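Side-chain contacts in possible protein of nuclear scaffold (Encephalitozoon cuniculi, PDB 3KAE), which probably acts as the Cdc27 subunit of the anaphase-promoting complex (cyclosome), here represented by its N-terminal tetratricopeptide repeat domain, which forms a homodimer: residues Y35-S40 with E105-P110; L70-K73 with K79-I82; D122-T125 with E131-I134; E177-S182 with V196-E201. All coordinates share one frame; numbering follows the deposited sequence.

Contact 1: residues Y35-S40 with E105-P110; sequences YRMLMS and EMFVDP
Met37, near the start of helix 36-45, lays the root of its side chain against the ring of Phe107, which belongs to the loop between helices 101-104 and 113-126. Its CB lies 3.9 Å from CE1 of Phe107. The next atom, CG, makes the closest approach of the contact, 3.5 Å to the same CE1, and 4.0 Å to Phe107 CZ. It comes in obliquely at the far end of the ring. Beyond CG the chain bends at chi2 (52°) and again at chi3, turning SD and CE away from the ring, and Met37 also packs on Leu56, Thr63, Ser64 and Tyr67 of the next two helices. Phe107 enters from the other direction, so the two side chains slide past each other in opposite directions. Its CG is set beside the backbone N (chi1 -72°), which carries CE1 and CZ towards the helix. The second meeting is looser: Leu38 CD1 stands 4.2 Å from Met106 SD, and Leu38 also rests on Ile103. All of this is apolar, between backbones whose nearest CA atoms, those of Leu38 and Met106, are 8.3 Å apart. The loop is fixed by polar bonds elsewhere: Val108 N donates to Thr63 OG1, while Phe107 O and Asp109 N are bonded to Arg14 and Tyr15 of the second subunit. A loop pinned in this way between the helices of its own chain and the partner chain belongs to the homodimeric architecture of this tetratricopeptide repeat domain.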
loop_
_atom_site.group_PDB
_atom_site.type_symbol
_atom_site.label_atom_id
_atom_site.label_comp_id
_atom_site.label_asym_id
_atom_site.label_seq_id
_atom_site.Cartn_x
_atom_site.Cartn_y
_atom_site.Cartn_z
ATOM N N TYR C 35 -18.903 -4.771 4.071
ATOM C CA TYR C 35 -17.532 -4.979 3.654
ATOM C C TYR C 35 -17.169 -4.140 2.447
ATOM O O TYR C 35 -16.143 -4.397 1.815
ATOM C CB TYR C 35 -17.304 -6.461 3.313
ATOM C CG TYR C 35 -17.215 -7.368 4.522
ATOM C CD1 TYR C 35 -16.121 -7.296 5.388
ATOM C CD2 TYR C 35 -18.218 -8.303 4.799
ATOM C CE1 TYR C 35 -16.027 -8.117 6.498
ATOM C CE2 TYR C 35 -18.138 -9.136 5.911
ATOM C CZ TYR C 35 -17.035 -9.036 6.759
ATOM O OH TYR C 35 -16.926 -9.846 7.872
ATOM N N ARG C 36 -18.009 -3.166 2.097
ATOM C CA ARG C 36 -17.696 -2.329 0.941
ATOM C C ARG C 36 -16.474 -1.453 1.261
ATOM O O ARG C 36 -15.778 -0.960 0.369
ATOM C CB ARG C 36 -18.875 -1.444 0.549
ATOM C CG ARG C 36 -18.682 -0.777 -0.814
ATOM C CD ARG C 36 -19.783 0.232 -1.123
ATOM N NE ARG C 36 -21.090 -0.401 -1.332
ATOM C CZ ARG C 36 -21.415 -1.101 -2.416
ATOM N NH1 ARG C 36 -20.531 -1.270 -3.395
ATOM N NH2 ARG C 36 -22.626 -1.639 -2.521
ATOM N N MET C 37 -16.240 -1.259 2.550
ATOM C CA MET C 37 -15.082 -0.538 3.018
ATOM C C MET C 37 -13.852 -1.280 2.516
ATOM O O MET C 37 -12.953 -0.674 1.937
ATOM C CB MET C 37 -15.103 -0.480 4.547
ATOM C CG MET C 37 -14.159 0.537 5.200
ATOM S SD MET C 37 -14.273 2.233 4.575
ATOM C CE MET C 37 -12.725 2.337 3.654
ATOM N N LEU C 38 -13.848 -2.600 2.709
ATOM C CA LEU C 38 -12.713 -3.467 2.356
ATOM C C LEU C 38 -12.324 -3.341 0.886
ATOM O O LEU C 38 -11.141 -3.271 0.528
ATOM C CB LEU C 38 -13.050 -4.928 2.675
ATOM C CG LEU C 38 -12.027 -6.008 2.304
ATOM C CD1 LEU C 38 -10.634 -5.668 2.831
ATOM C CD2 LEU C 38 -12.460 -7.357 2.842
ATOM N N MET C 39 -13.345 -3.328 0.046
ATOM C CA MET C 39 -13.185 -3.118 -1.376
ATOM C C MET C 39 -12.486 -1.781 -1.615
ATOM O O MET C 39 -11.545 -1.687 -2.397
ATOM C CB MET C 39 -14.576 -3.114 -2.018
ATOM C CG MET C 39 -14.608 -2.745 -3.478
ATOM S SD MET C 39 -13.846 -3.975 -4.530
ATOM C CE MET C 39 -14.736 -3.649 -6.048
ATOM N N SER C 40 -12.979 -0.746 -0.946
ATOM C CA SER C 40 -12.421 0.588 -1.070
ATOM C C SER C 40 -10.930 0.629 -0.691
ATOM O O SER C 40 -10.108 1.227 -1.382
ATOM C CB SER C 40 -13.199 1.543 -0.169
ATOM O OG SER C 40 -14.472 1.818 -0.699
ATOM N N GLU C 105 -9.390 -4.628 12.100
ATOM C CA GLU C 105 -8.054 -4.096 12.319
ATOM C C GLU C 105 -7.669 -3.041 11.291
ATOM O O GLU C 105 -6.798 -2.218 11.549
ATOM C CB GLU C 105 -7.023 -5.228 12.296
ATOM C CG GLU C 105 -6.985 -6.078 13.551
ATOM C CD GLU C 105 -5.930 -7.167 13.471
ATOM O OE1 GLU C 105 -5.543 -7.540 12.338
ATOM O OE2 GLU C 105 -5.491 -7.649 14.539
ATOM N N MET C 106 -8.295 -3.076 10.120
ATOM C CA MET C 106 -7.943 -2.140 9.055
ATOM C C MET C 106 -8.750 -0.865 9.194
ATOM O O MET C 106 -8.675 0.016 8.344
ATOM C CB MET C 106 -8.212 -2.750 7.679
ATOM C CG MET C 106 -7.812 -4.203 7.541
ATOM S SD MET C 106 -7.799 -4.703 5.813
ATOM C CE MET C 106 -6.396 -3.737 5.232
ATOM N N PHE C 107 -9.548 -0.787 10.252
ATOM C CA PHE C 107 -10.458 0.342 10.412
ATOM C C PHE C 107 -9.882 1.443 11.282
ATOM O O PHE C 107 -8.976 1.220 12.075
ATOM C CB PHE C 107 -11.827 -0.087 10.961
ATOM C CG PHE C 107 -12.665 -0.821 9.974
ATOM C CD1 PHE C 107 -12.285 -0.900 8.644
ATOM C CD2 PHE C 107 -13.850 -1.422 10.367
ATOM C CE1 PHE C 107 -13.057 -1.582 7.728
ATOM C CE2 PHE C 107 -14.629 -2.097 9.457
ATOM C CZ PHE C 107 -14.233 -2.178 8.135
ATOM N N VAL C 108 -10.465 2.623 11.136
ATOM C CA VAL C 108 -9.987 3.843 11.758
ATOM C C VAL C 108 -10.765 4.169 13.033
ATOM O O VAL C 108 -11.997 4.203 13.037
ATOM C CB VAL C 108 -10.133 5.002 10.752
ATOM C CG1 VAL C 108 -10.639 6.265 11.431
ATOM C CG2 VAL C 108 -8.842 5.203 10.003
ATOM N N ASP C 109 -10.034 4.406 14.117
ATOM C CA ASP C 109 -10.630 4.772 15.396
ATOM C C ASP C 109 -10.681 6.299 15.508
ATOM O O ASP C 109 -9.664 6.968 15.361
ATOM C CB ASP C 109 -9.809 4.153 16.533
ATOM C CG ASP C 109 -10.389 4.433 17.899
ATOM O OD1 ASP C 109 -11.409 5.148 17.984
ATOM O OD2 ASP C 109 -9.818 3.938 18.895
ATOM N N PRO C 110 -11.875 6.859 15.748
ATOM C CA PRO C 110 -12.043 8.319 15.820
ATOM C C PRO C 110 -11.290 8.955 16.990
ATOM O O PRO C 110 -11.284 10.175 17.119
ATOM C CB PRO C 110 -13.554 8.494 16.026
ATOM C CG PRO C 110 -14.164 7.194 15.618
ATOM C CD PRO C 110 -13.148 6.143 15.925
#

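Contact 2: residues L70-K73 with K79-I82; sequences LCYK and KKAI
The phenol ring of Tyr72 carries the Lys80 side chain on one of its faces. Lys80 CB sits above the centre of the ring, 3.5 Å from the centroid and 7° off the normal, a nearly ideal CH-pi contact. The lysine chain then crosses the ring at a slant towards the hydroxyl end: its CD is 3.5 Å from Tyr72 CE1 and 3.7 Å from Tyr72 OH. Ala81 N approaches the root of the ring obliquely. Lys80 places its CG beside its own backbone N (chi1 -71°), and this carries the aliphatic stem along the ring while the ammonium group leads away to a salt bridge with Asp77. The tyrosine therefore meets the aliphatic part of the lysine and not its charge. Leu53 and His57 of helix 49-57 also touch the Tyr72 side chain. Helices 62-74 and 78-89, on which the two segments lie, run antiparallel and are joined by a short turn, a helical hairpin of the kind from which tetratricopeptide repeat domains are built, in which a small residue commonly sits where the paired helices come closest. Ala81 is consistent with this: its CA is 4.9 Å from that of Tyr72. Its methyl carbon, CB, packs 3.7 Å from Tyr72 CB and reaches the backbone of the first helix at Lys73 N, 4.0 Å away. A little further along the pair, Ser69 OG is hydrogen-bonded to Ala81 O, tying the backbone of the second helix to a side chain of the first. The other flank of Ala81 is covered by Leu123 of helix 113-126.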
loop_
_atom_site.group_PDB
_atom_site.type_symbol
_atom_site.label_atom_id
_atom_site.label_comp_id
_atom_site.label_asym_id
_atom_site.label_seq_id
_atom_site.Cartn_x
_atom_site.Cartn_y
_atom_site.Cartn_z
ATOM N N LEU C 70 -7.919 10.562 1.794
ATOM C CA LEU C 70 -6.675 10.087 1.169
ATOM C C LEU C 70 -6.769 10.080 -0.353
ATOM O O LEU C 70 -5.832 10.522 -1.032
ATOM C CB LEU C 70 -6.287 8.692 1.652
ATOM C CG LEU C 70 -6.076 8.466 3.144
ATOM C CD1 LEU C 70 -5.706 6.985 3.387
ATOM C CD2 LEU C 70 -5.001 9.422 3.670
ATOM N N CYS C 71 -7.892 9.567 -0.882
ATOM C CA CYS C 71 -8.081 9.452 -2.328
ATOM C C CYS C 71 -8.134 10.829 -2.939
ATOM O O CYS C 71 -7.522 11.079 -3.972
ATOM C CB CYS C 71 -9.379 8.685 -2.687
ATOM S SG CYS C 71 -9.402 6.933 -2.220
ATOM N N TYR C 72 -8.875 11.724 -2.298
ATOM C CA TYR C 72 -8.931 13.128 -2.720
ATOM C C TYR C 72 -7.568 13.795 -2.729
ATOM O O TYR C 72 -7.263 14.571 -3.628
ATOM C CB TYR C 72 -9.915 13.918 -1.861
ATOM C CG TYR C 72 -11.367 13.705 -2.252
ATOM C CD1 TYR C 72 -11.756 13.723 -3.587
ATOM C CD2 TYR C 72 -12.343 13.495 -1.287
ATOM C CE1 TYR C 72 -13.091 13.524 -3.958
ATOM C CE2 TYR C 72 -13.667 13.294 -1.643
ATOM C CZ TYR C 72 -14.032 13.309 -2.977
ATOM O OH TYR C 72 -15.344 13.115 -3.320
ATOM N N LYS C 73 -6.747 13.487 -1.729
ATOM C CA LYS C 73 -5.419 14.068 -1.639
ATOM C C LYS C 73 -4.535 13.570 -2.784
ATOM O O LYS C 73 -3.798 14.341 -3.391
ATOM C CB LYS C 73 -4.789 13.768 -0.276
ATOM C CG LYS C 73 -3.408 14.407 -0.051
ATOM C CD LYS C 73 -2.870 14.058 1.334
ATOM C CE LYS C 73 -1.489 14.660 1.560
ATOM N NZ LYS C 73 -0.499 14.061 0.628
ATOM N N LYS C 79 -9.859 20.502 -1.335
ATOM C CA LYS C 79 -11.037 21.045 -0.677
ATOM C C LYS C 79 -11.918 19.891 -0.241
ATOM O O LYS C 79 -12.511 19.910 0.837
ATOM C CB LYS C 79 -11.799 21.979 -1.609
ATOM N N LYS C 80 -12.000 18.877 -1.091
ATOM C CA LYS C 80 -12.808 17.708 -0.781
ATOM C C LYS C 80 -12.126 16.849 0.275
ATOM O O LYS C 80 -12.784 16.382 1.209
ATOM C CB LYS C 80 -13.116 16.912 -2.044
ATOM C CG LYS C 80 -14.097 17.614 -2.979
ATOM C CD LYS C 80 -14.573 16.695 -4.106
ATOM C CE LYS C 80 -15.627 17.364 -4.983
ATOM N NZ LYS C 80 -15.049 18.249 -6.040
ATOM N N ALA C 81 -10.809 16.667 0.139
ATOM C CA ALA C 81 -10.018 15.981 1.159
ATOM C C ALA C 81 -10.296 16.563 2.535
ATOM O O ALA C 81 -10.603 15.831 3.477
ATOM C CB ALA C 81 -8.534 16.045 0.829
ATOM N N ILE C 82 -10.197 17.887 2.636
ATOM C CA ILE C 82 -10.465 18.595 3.877
ATOM C C ILE C 82 -11.900 18.378 4.362
ATOM O O ILE C 82 -12.138 18.025 5.516
ATOM C CB ILE C 82 -10.227 20.101 3.702
ATOM C CG1 ILE C 82 -8.751 20.354 3.394
ATOM C CG2 ILE C 82 -10.711 20.867 4.945
ATOM C CD1 ILE C 82 -8.373 21.830 3.252
#

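Contact 3: residues D122-T125 with E131-I134; sequences DLCT and EEGI
Cys124 and Gly133 bring two antiparallel helices almost backbone to backbone, their CA atoms only 4.8 Å apart. Both segments keep regular helical angles, so the closeness comes from what stands between them. Gly133 offers a bare backbone to the other helix, and Cys124 CB rests directly on it, 3.6 Å from Gly133 CA and equally near Gly133 N. Thr125 flanks the same spot, with OG1 at 4.3 Å from Gly133 CA; this hydroxyl is hydrogen-bonded to Gly121 O one turn back in its own helix. The sulfur points on past the glycine to Glu132. With SG beside the backbone N of Cys124 (chi1 -69°), it stands above the plane of the Glu132 carboxylate, nearly straight over CD at 3.4 Å. Its distance to Glu132 OE2 is 3.5 Å and to CG 3.7 Å, so it faces the flat of the group and the last methylene together. The glutamate reaches this place with CG anti to N (chi1 -179°) and an extended chain that runs past the cysteine; its OE2 also receives a weak hydrogen bond from His136, whose side chain touches Cys124 too. A small residue at the tight crossing agrees with the helical hairpin of tetratricopeptide repeats. Around this hairpin of helices 113-126 and 130-143, Asp122 bonds through OD1 to Tyr137 and to Ser148 of helix 147-155, whereas Leu123 turns to the other flank and packs among helices 62-74 and 78-89.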
loop_
_atom_site.group_PDB
_atom_site.type_symbol
_atom_site.label_atom_id
_atom_site.label_comp_id
_atom_site.label_asym_id
_atom_site.label_seq_id
_atom_site.Cartn_x
_atom_site.Cartn_y
_atom_site.Cartn_z
ATOM N N ASP C 122 -1.377 18.969 6.449
ATOM C CA ASP C 122 -0.872 18.815 5.083
ATOM C C ASP C 122 -1.801 19.446 4.061
ATOM O O ASP C 122 -1.355 20.165 3.161
ATOM C CB ASP C 122 -0.682 17.332 4.743
ATOM C CG ASP C 122 0.427 16.684 5.553
ATOM O OD1 ASP C 122 1.211 17.438 6.178
ATOM O OD2 ASP C 122 0.516 15.429 5.568
ATOM N N LEU C 123 -3.097 19.174 4.212
ATOM C CA LEU C 123 -4.102 19.717 3.313
ATOM C C LEU C 123 -4.160 21.250 3.345
ATOM O O LEU C 123 -4.163 21.870 2.277
ATOM C CB LEU C 123 -5.483 19.094 3.585
ATOM C CG LEU C 123 -5.495 17.557 3.414
ATOM C CD1 LEU C 123 -6.729 16.918 4.053
ATOM C CD2 LEU C 123 -5.362 17.145 1.948
ATOM N N CYS C 124 -4.224 21.846 4.545
ATOM C CA CYS C 124 -4.223 23.321 4.681
ATOM C C CYS C 124 -2.997 23.887 4.017
ATOM O O CYS C 124 -3.093 24.812 3.234
ATOM C CB CYS C 124 -4.236 23.786 6.140
ATOM S SG CYS C 124 -5.773 23.451 7.000
ATOM N N THR C 125 -1.846 23.298 4.324
ATOM C CA THR C 125 -0.584 23.709 3.724
ATOM C C THR C 125 -0.596 23.619 2.199
ATOM O O THR C 125 -0.314 24.599 1.512
ATOM C CB THR C 125 0.581 22.876 4.252
ATOM O OG1 THR C 125 0.762 23.141 5.646
ATOM C CG2 THR C 125 1.855 23.212 3.490
ATOM N N GLU C 131 -0.597 28.938 7.989
ATOM C CA GLU C 131 -0.790 29.240 9.411
ATOM C C GLU C 131 -1.805 28.303 10.060
ATOM O O GLU C 131 -1.547 27.761 11.140
ATOM C CB GLU C 131 -1.189 30.712 9.631
ATOM N N GLU C 132 -2.953 28.117 9.405
ATOM C CA GLU C 132 -3.957 27.155 9.876
ATOM C C GLU C 132 -3.387 25.731 9.914
ATOM O O GLU C 132 -3.643 24.962 10.850
ATOM C CB GLU C 132 -5.209 27.188 9.005
ATOM C CG GLU C 132 -6.298 26.217 9.477
ATOM C CD GLU C 132 -7.446 26.052 8.489
ATOM O OE1 GLU C 132 -7.519 26.817 7.504
ATOM O OE2 GLU C 132 -8.286 25.155 8.705
ATOM N N GLY C 133 -2.611 25.388 8.889
ATOM C CA GLY C 133 -1.923 24.108 8.839
ATOM C C GLY C 133 -1.030 23.874 10.042
ATOM O O GLY C 133 -1.088 22.815 10.677
ATOM N N ILE C 134 -0.202 24.871 10.353
ATOM C CA ILE C 134 0.666 24.821 11.520
ATOM C C ILE C 134 -0.150 24.523 12.770
ATOM O O ILE C 134 0.272 23.735 13.621
ATOM C CB ILE C 134 1.445 26.152 11.690
ATOM C CG1 ILE C 134 2.606 26.200 10.700
ATOM C CG2 ILE C 134 1.950 26.310 13.114
ATOM C CD1 ILE C 134 2.947 27.580 10.231
#

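Contact 4: residues E177-S182 with V196-E201; sequences EEEYVS and VKKYME
A salt bridge beside two packed tyrosines joins helix 176-190 to helix 193-200, well away from the centre of the chain. The two short helical segments run roughly antiparallel, at 145°, with their axes 12.7 Å apart, so long side chains must span the gap. Lys198 does so fully stretched, and its NZ donates to Glu179 OE2 at 2.8 Å, using the anti lone pair of that oxygen. Glu179 is extended as well (chi1 167°), the two chains meeting at an angle. The ammonium has a second carboxylate in Asp183, which also takes a hydrogen bond from Tyr199 OH; this sharing probably offsets the lysine charge. Next to the bridge Tyr199 thrusts its ring across to the opposite helix, its OH ending 3.4 Å from Tyr180 CA and 3.8 Å from Glu179 O. In this all-helical tetratricopeptide repeat domain the two tyrosines pack between helices 176-190 and 193-200, and helix 206-220 adds to the packing: Phe210 stacks on Tyr199, and Tyr209 and Asn213 touch Tyr180. Tyr199 CE1 meets the edge of the Tyr180 ring near its plane, 4.2 Å from CD2. Tyr180 OH is held by Glu151, and its ring makes an edge-to-face contact with Phe23 of the second subunit.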
loop_
_atom_site.group_PDB
_atom_site.type_symbol
_atom_site.label_atom_id
_atom_site.label_comp_id
_atom_site.label_asym_id
_atom_site.label_seq_id
_atom_site.Cartn_x
_atom_site.Cartn_y
_atom_site.Cartn_z
ATOM N N GLU C 177 12.302 9.064 19.536
ATOM C CA GLU C 177 11.843 10.087 18.612
ATOM C C GLU C 177 11.662 11.429 19.321
ATOM O O GLU C 177 11.885 12.479 18.726
ATOM C CB GLU C 177 10.558 9.654 17.888
ATOM C CG GLU C 177 9.285 9.668 18.731
ATOM C CD GLU C 177 9.105 8.414 19.566
ATOM O OE1 GLU C 177 10.108 7.743 19.893
ATOM O OE2 GLU C 177 7.950 8.101 19.907
ATOM N N GLU C 178 11.267 11.397 20.590
ATOM C CA GLU C 178 11.067 12.635 21.340
ATOM C C GLU C 178 12.419 13.260 21.663
ATOM O O GLU C 178 12.556 14.476 21.738
ATOM C CB GLU C 178 10.234 12.388 22.603
ATOM C CG GLU C 178 8.942 11.586 22.368
ATOM C CD GLU C 178 7.917 12.311 21.495
ATOM O OE1 GLU C 178 8.099 13.522 21.240
ATOM O OE2 GLU C 178 6.926 11.664 21.064
ATOM N N GLU C 179 13.424 12.408 21.823
ATOM C CA GLU C 179 14.806 12.858 21.956
ATOM C C GLU C 179 15.305 13.466 20.646
ATOM O O GLU C 179 16.089 14.407 20.642
ATOM C CB GLU C 179 15.694 11.687 22.368
ATOM C CG GLU C 179 17.176 11.961 22.240
ATOM C CD GLU C 179 18.014 10.823 22.773
ATOM O OE1 GLU C 179 17.417 9.840 23.269
ATOM O OE2 GLU C 179 19.260 10.915 22.691
ATOM N N TYR C 180 14.841 12.922 19.524
ATOM C CA TYR C 180 15.237 13.440 18.221
ATOM C C TYR C 180 14.710 14.854 18.038
ATOM O O TYR C 180 15.379 15.725 17.469
ATOM C CB TYR C 180 14.732 12.541 17.100
ATOM C CG TYR C 180 14.613 13.228 15.760
ATOM C CD1 TYR C 180 13.433 13.846 15.383
ATOM C CD2 TYR C 180 15.678 13.253 14.866
ATOM C CE1 TYR C 180 13.309 14.472 14.147
ATOM C CE2 TYR C 180 15.568 13.887 13.632
ATOM C CZ TYR C 180 14.378 14.491 13.286
ATOM O OH TYR C 180 14.260 15.107 12.072
ATOM N N VAL C 181 13.497 15.069 18.527
ATOM C CA VAL C 181 12.884 16.375 18.468
ATOM C C VAL C 181 13.609 17.365 19.393
ATOM O O VAL C 181 13.864 18.495 19.007
ATOM C CB VAL C 181 11.406 16.310 18.867
ATOM C CG1 VAL C 181 10.751 17.664 18.689
ATOM C CG2 VAL C 181 10.670 15.247 18.046
ATOM N N SER C 182 13.923 16.928 20.609
ATOM C CA SER C 182 14.658 17.742 21.565
ATOM C C SER C 182 15.979 18.211 20.967
ATOM O O SER C 182 16.322 19.399 21.031
ATOM C CB SER C 182 14.930 16.945 22.837
ATOM O OG SER C 182 13.742 16.387 23.364
ATOM N N VAL C 196 25.639 17.185 15.946
ATOM C CA VAL C 196 25.910 16.752 14.578
ATOM C C VAL C 196 26.754 15.490 14.541
ATOM O O VAL C 196 26.514 14.593 13.740
ATOM C CB VAL C 196 26.670 17.839 13.792
ATOM C CG1 VAL C 196 27.057 17.315 12.413
ATOM C CG2 VAL C 196 25.836 19.107 13.682
ATOM N N LYS C 197 27.758 15.439 15.403
ATOM C CA LYS C 197 28.662 14.300 15.468
ATOM C C LYS C 197 27.926 13.090 16.028
ATOM O O LYS C 197 28.172 11.963 15.621
ATOM C CB LYS C 197 29.878 14.641 16.335
ATOM N N LYS C 198 27.013 13.340 16.958
ATOM C CA LYS C 198 26.235 12.280 17.574
ATOM C C LYS C 198 25.354 11.551 16.548
ATOM O O LYS C 198 25.267 10.323 16.544
ATOM C CB LYS C 198 25.365 12.860 18.689
ATOM C CG LYS C 198 24.187 11.969 19.087
ATOM C CD LYS C 198 23.169 12.731 19.924
ATOM C CE LYS C 198 22.153 11.771 20.541
ATOM N NZ LYS C 198 21.105 12.458 21.347
ATOM N N TYR C 199 24.709 12.317 15.673
ATOM C CA TYR C 199 23.797 11.761 14.674
ATOM C C TYR C 199 24.508 11.340 13.389
ATOM O O TYR C 199 23.917 10.699 12.528
ATOM C CB TYR C 199 22.687 12.762 14.357
ATOM C CG TYR C 199 21.600 12.802 15.407
ATOM C CD1 TYR C 199 20.482 11.984 15.300
ATOM C CD2 TYR C 199 21.691 13.647 16.509
ATOM C CE1 TYR C 199 19.487 12.004 16.254
ATOM C CE2 TYR C 199 20.693 13.675 17.477
ATOM C CZ TYR C 199 19.583 12.838 17.331
ATOM O OH TYR C 199 18.563 12.821 18.258
ATOM N N MET C 200 25.778 11.706 13.274
ATOM C CA MET C 200 26.587 11.384 12.107
ATOM C C MET C 200 26.792 9.863 12.037
ATOM O O MET C 200 26.922 9.285 10.952
ATOM C CB MET C 200 27.925 12.128 12.211
ATOM C CG MET C 200 28.684 12.336 10.911
ATOM S SD MET C 200 30.189 13.324 11.185
ATOM C CE MET C 200 29.565 14.990 10.951
ATOM N N GLU C 201 26.795 9.221 13.205
ATOM C CA GLU C 201 27.040 7.784 13.305
ATOM C C GLU C 201 25.842 6.945 12.869
ATOM O O GLU C 201 25.979 5.745 12.628
ATOM C CB GLU C 201 27.460 7.396 14.731
#

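Contact 2 is nested within the loop closed by contact 1, and contacts 3 and 4 follow in series along the all-helical chain. Contacts 2 and 3 each close a helical hairpin of similar geometry, with five residues between its segments, and are neighbours in the stack: their centres are 14 Å apart, and Leu123 of contact 3 packs on Lys73, Ala81 and Ile82. Contact 1 lies 17 Å from contact 2, centre to centre, without touching it. Contact 4 is 26 Å from contact 3 and 36 Å from contact 1, which lies on the opposite side of the chain's centre. Both of these outer contacts meet the second subunit, so the dimer embraces widely separated parts of the repeat array.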